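LHC domain-containing protein (Marichromatium purpuratum 984, PDB 6ZXA) probably harvests light as a membrane antenna polypeptide, binding bacteriochlorophyll a and okenone and passing excitation energy on to the reaction centre. Local coordinates at residues K23-V27 against I28-T32. Sequence-based numbering, arbitrary orientation.
Sequences KIWTV and INPAT. With QSE (all-trans okenone), chain B.
Ile28 closes the turn that begins at Ile24: its backbone N donates an almost straight bond to Ile24 O, 2.8 Å long with 175° at the hydrogen. The same carbonyl also accepts from Val27 N, so two amides grip one oxygen as the 3-10 segment 24-26 ends. The two isoleucine side chains also meet, Ile28 CD1 lying 3.6 Å from Ile24 CG1. With Ile28 CG1 set anti to the carbonyl carbon (chi1 -61°) and the chain extended beyond it (chi2 173°), CD1 is carried to Ile24, while CG2, the other branch, meets Trp25 CZ3 at 4.0 Å. The indole is held from two directions: Ile24 CG2 sits over the centre of one face, 3.7 Å above the plane, and Ile28 O lies at the ring edge, 3.6 Å from Trp25 CE3. Trp25 NE1 is satisfied by a polar side chain of another protein's chain. An alanine in place of Ile28 would probably leave Ile24 CG1 and the CZ3 corner of Trp25 without their apolar neighbour and open a gap beside 9-cis-okenone, which Ile28 touches. On the all-trans okenone ring, Ile24 CD1 reaches C1 at 3.5 Å and Val27 CG2 meets the methyl C39. Asn29 OD1 accepts from Ala31 N across the intervening Pro30, an Asx turn. This loop, ahead of the predicted membrane-spanning helix 35-54, contributes to the antenna's pigment pockets, with Trp25 against bacteriochlorophyll a and Ile24 touching both okenones.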
loop_
_atom_site.group_PDB
_atom_site.type_symbol
_atom_site.label_atom_id
_atom_site.label_comp_id
_atom_site.label_asym_id
_atom_site.label_seq_id
_atom_site.Cartn_x
_atom_site.Cartn_y
_atom_site.Cartn_z
ATOM N N LYS A 23 14.768 -14.966 20.074
ATOM C CA LYS A 23 13.870 -14.401 21.057
ATOM C C LYS A 23 12.998 -13.327 20.444
ATOM O O LYS A 23 11.936 -13.019 20.985
ATOM C CB LYS A 23 14.694 -13.838 22.205
ATOM C CG LYS A 23 14.276 -14.256 23.581
ATOM C CD LYS A 23 15.361 -13.863 24.559
ATOM C CE LYS A 23 15.086 -14.381 25.952
ATOM N NZ LYS A 23 16.280 -14.228 26.820
ATOM N N ILE A 24 13.433 -12.764 19.317
ATOM C CA ILE A 24 12.577 -11.890 18.530
ATOM C C ILE A 24 11.325 -12.636 18.089
ATOM O O ILE A 24 10.243 -12.052 17.980
ATOM C CB ILE A 24 13.361 -11.319 17.332
ATOM C CG1 ILE A 24 12.580 -10.182 16.687
ATOM C CG2 ILE A 24 13.671 -12.395 16.304
ATOM C CD1 ILE A 24 12.413 -9.008 17.561
ATOM N N TRP A 25 11.445 -13.941 17.855
ATOM C CA TRP A 25 10.293 -14.731 17.457
ATOM C C TRP A 25 9.336 -15.003 18.607
ATOM O O TRP A 25 8.327 -15.673 18.395
ATOM C CB TRP A 25 10.752 -16.039 16.820
ATOM C CG TRP A 25 11.795 -15.837 15.781
ATOM C CD1 TRP A 25 13.064 -16.312 15.803
ATOM C CD2 TRP A 25 11.670 -15.085 14.569
ATOM N NE1 TRP A 25 13.740 -15.910 14.687
ATOM C CE2 TRP A 25 12.908 -15.152 13.911
ATOM C CE3 TRP A 25 10.634 -14.357 13.979
ATOM C CZ2 TRP A 25 13.137 -14.531 12.690
ATOM C CZ3 TRP A 25 10.863 -13.740 12.772
ATOM C CH2 TRP A 25 12.104 -13.833 12.138
ATOM N N THR A 26 9.618 -14.512 19.808
ATOM C CA THR A 26 8.624 -14.500 20.870
ATOM C C THR A 26 7.754 -13.255 20.822
ATOM O O THR A 26 6.757 -13.183 21.546
ATOM C CB THR A 26 9.290 -14.612 22.245
ATOM O OG1 THR A 26 10.192 -13.519 22.438
ATOM C CG2 THR A 26 10.051 -15.908 22.358
ATOM N N VAL A 27 8.102 -12.289 19.984
ATOM C CA VAL A 27 7.273 -11.125 19.717
ATOM C C VAL A 27 6.699 -11.170 18.308
ATOM O O VAL A 27 5.504 -10.970 18.109
ATOM C CB VAL A 27 8.063 -9.820 19.947
ATOM C CG1 VAL A 27 7.175 -8.625 19.696
ATOM C CG2 VAL A 27 8.600 -9.790 21.341
ATOM N N ILE A 28 7.539 -11.439 17.323
ATOM C CA ILE A 28 7.119 -11.501 15.933
ATOM C C ILE A 28 6.671 -12.924 15.632
ATOM O O ILE A 28 7.480 -13.853 15.657
ATOM C CB ILE A 28 8.253 -11.067 14.994
ATOM C CG1 ILE A 28 8.655 -9.625 15.287
ATOM C CG2 ILE A 28 7.845 -11.233 13.545
ATOM C CD1 ILE A 28 9.859 -9.169 14.534
ATOM N N ASN A 29 5.382 -13.098 15.361
ATOM C CA ASN A 29 4.863 -14.387 14.932
ATOM C C ASN A 29 5.151 -14.537 13.448
ATOM O O ASN A 29 4.584 -13.791 12.642
ATOM C CB ASN A 29 3.370 -14.493 15.206
ATOM C CG ASN A 29 2.789 -15.855 14.838
ATOM O OD1 ASN A 29 3.413 -16.655 14.151
ATOM N ND2 ASN A 29 1.577 -16.112 15.295
ATOM N N PRO A 30 6.006 -15.471 13.043
ATOM C CA PRO A 30 6.347 -15.582 11.621
ATOM C C PRO A 30 5.224 -16.103 10.753
ATOM O O PRO A 30 5.329 -16.016 9.530
ATOM C CB PRO A 30 7.530 -16.548 11.628
ATOM C CG PRO A 30 7.361 -17.336 12.853
ATOM C CD PRO A 30 6.778 -16.412 13.866
ATOM N N ALA A 31 4.167 -16.662 11.326
ATOM C CA ALA A 31 3.038 -17.065 10.506
ATOM C C ALA A 31 2.253 -15.871 9.995
ATOM O O ALA A 31 1.633 -15.960 8.934
ATOM C CB ALA A 31 2.114 -17.997 11.285
ATOM N N THR A 32 2.272 -14.759 10.718
ATOM C CA THR A 32 1.593 -13.559 10.257
ATOM C C THR A 32 2.546 -12.591 9.566
ATOM O O THR A 32 2.149 -11.880 8.643
ATOM C CB THR A 32 0.852 -12.896 11.428
ATOM O OG1 THR A 32 -0.087 -11.938 10.936
ATOM C CG2 THR A 32 1.782 -12.251 12.387
HETATM C C10 QSE B . 13.949 2.980 15.647
HETATM C C1 QSE B . 13.994 -7.224 20.089
HETATM C C11 QSE B . 13.227 4.109 15.688
HETATM C C12 QSE B . 13.493 5.173 14.807
HETATM C C13 QSE B . 12.852 6.357 14.699
HETATM C C14 QSE B . 13.247 7.238 13.621
HETATM C C15 QSE B . 12.685 8.370 13.207
HETATM C C16 QSE B . 13.255 9.052 12.104
HETATM C C17 QSE B . 12.844 10.197 11.515
HETATM C C18 QSE B . 13.536 10.636 10.322
HETATM C C19 QSE B . 13.232 11.651 9.526
HETATM C C2 QSE B . 14.080 -6.150 19.092
HETATM C C20 QSE B . 14.005 11.947 8.379
HETATM C C21 QSE B . 13.804 12.903 7.511
HETATM C C22 QSE B . 14.716 13.047 6.344
HETATM C C23 QSE B . 14.412 14.134 5.351
HETATM C C24 QSE B . 15.130 14.048 4.004
HETATM C C25 QSE B . 15.312 -4.510 17.118
HETATM C C26 QSE B . 15.557 0.429 15.515
HETATM C C27 QSE B . 11.710 6.771 15.583
HETATM C C28 QSE B . 11.669 11.001 11.995
HETATM C C29 QSE B . 12.671 13.874 7.603
HETATM C C3 QSE B . 13.982 -4.836 19.234
HETATM C C30 QSE B . 14.568 13.019 3.021
HETATM C C31 QSE B . 15.325 13.028 1.713
HETATM C C32 QSE B . 13.083 13.218 2.785
HETATM C C34 QSE B . 15.002 -8.192 20.129
HETATM C C35 QSE B . 14.918 -9.261 20.994
HETATM C C36 QSE B . 13.843 -9.406 21.859
HETATM C C37 QSE B . 12.819 -8.451 21.842
HETATM C C38 QSE B . 12.883 -7.358 20.965
HETATM C C39 QSE B . 11.651 -8.610 22.780
HETATM C C4 QSE B . 14.439 -3.939 18.197
HETATM C C40 QSE B . 13.801 -10.566 22.815
HETATM C C41 QSE B . 11.766 -6.351 20.954
HETATM C C43 QSE B . 13.869 10.803 3.780
HETATM C C5 QSE B . 14.073 -2.639 18.227
HETATM C C6 QSE B . 14.457 -1.624 17.318
HETATM C C7 QSE B . 14.044 -0.363 17.373
HETATM C C8 QSE B . 14.424 0.695 16.463
HETATM C C9 QSE B . 13.740 1.860 16.478
HETATM O O33 QSE B . 15.683 12.317 6.213
HETATM O O42 QSE B . 14.867 11.806 3.659
#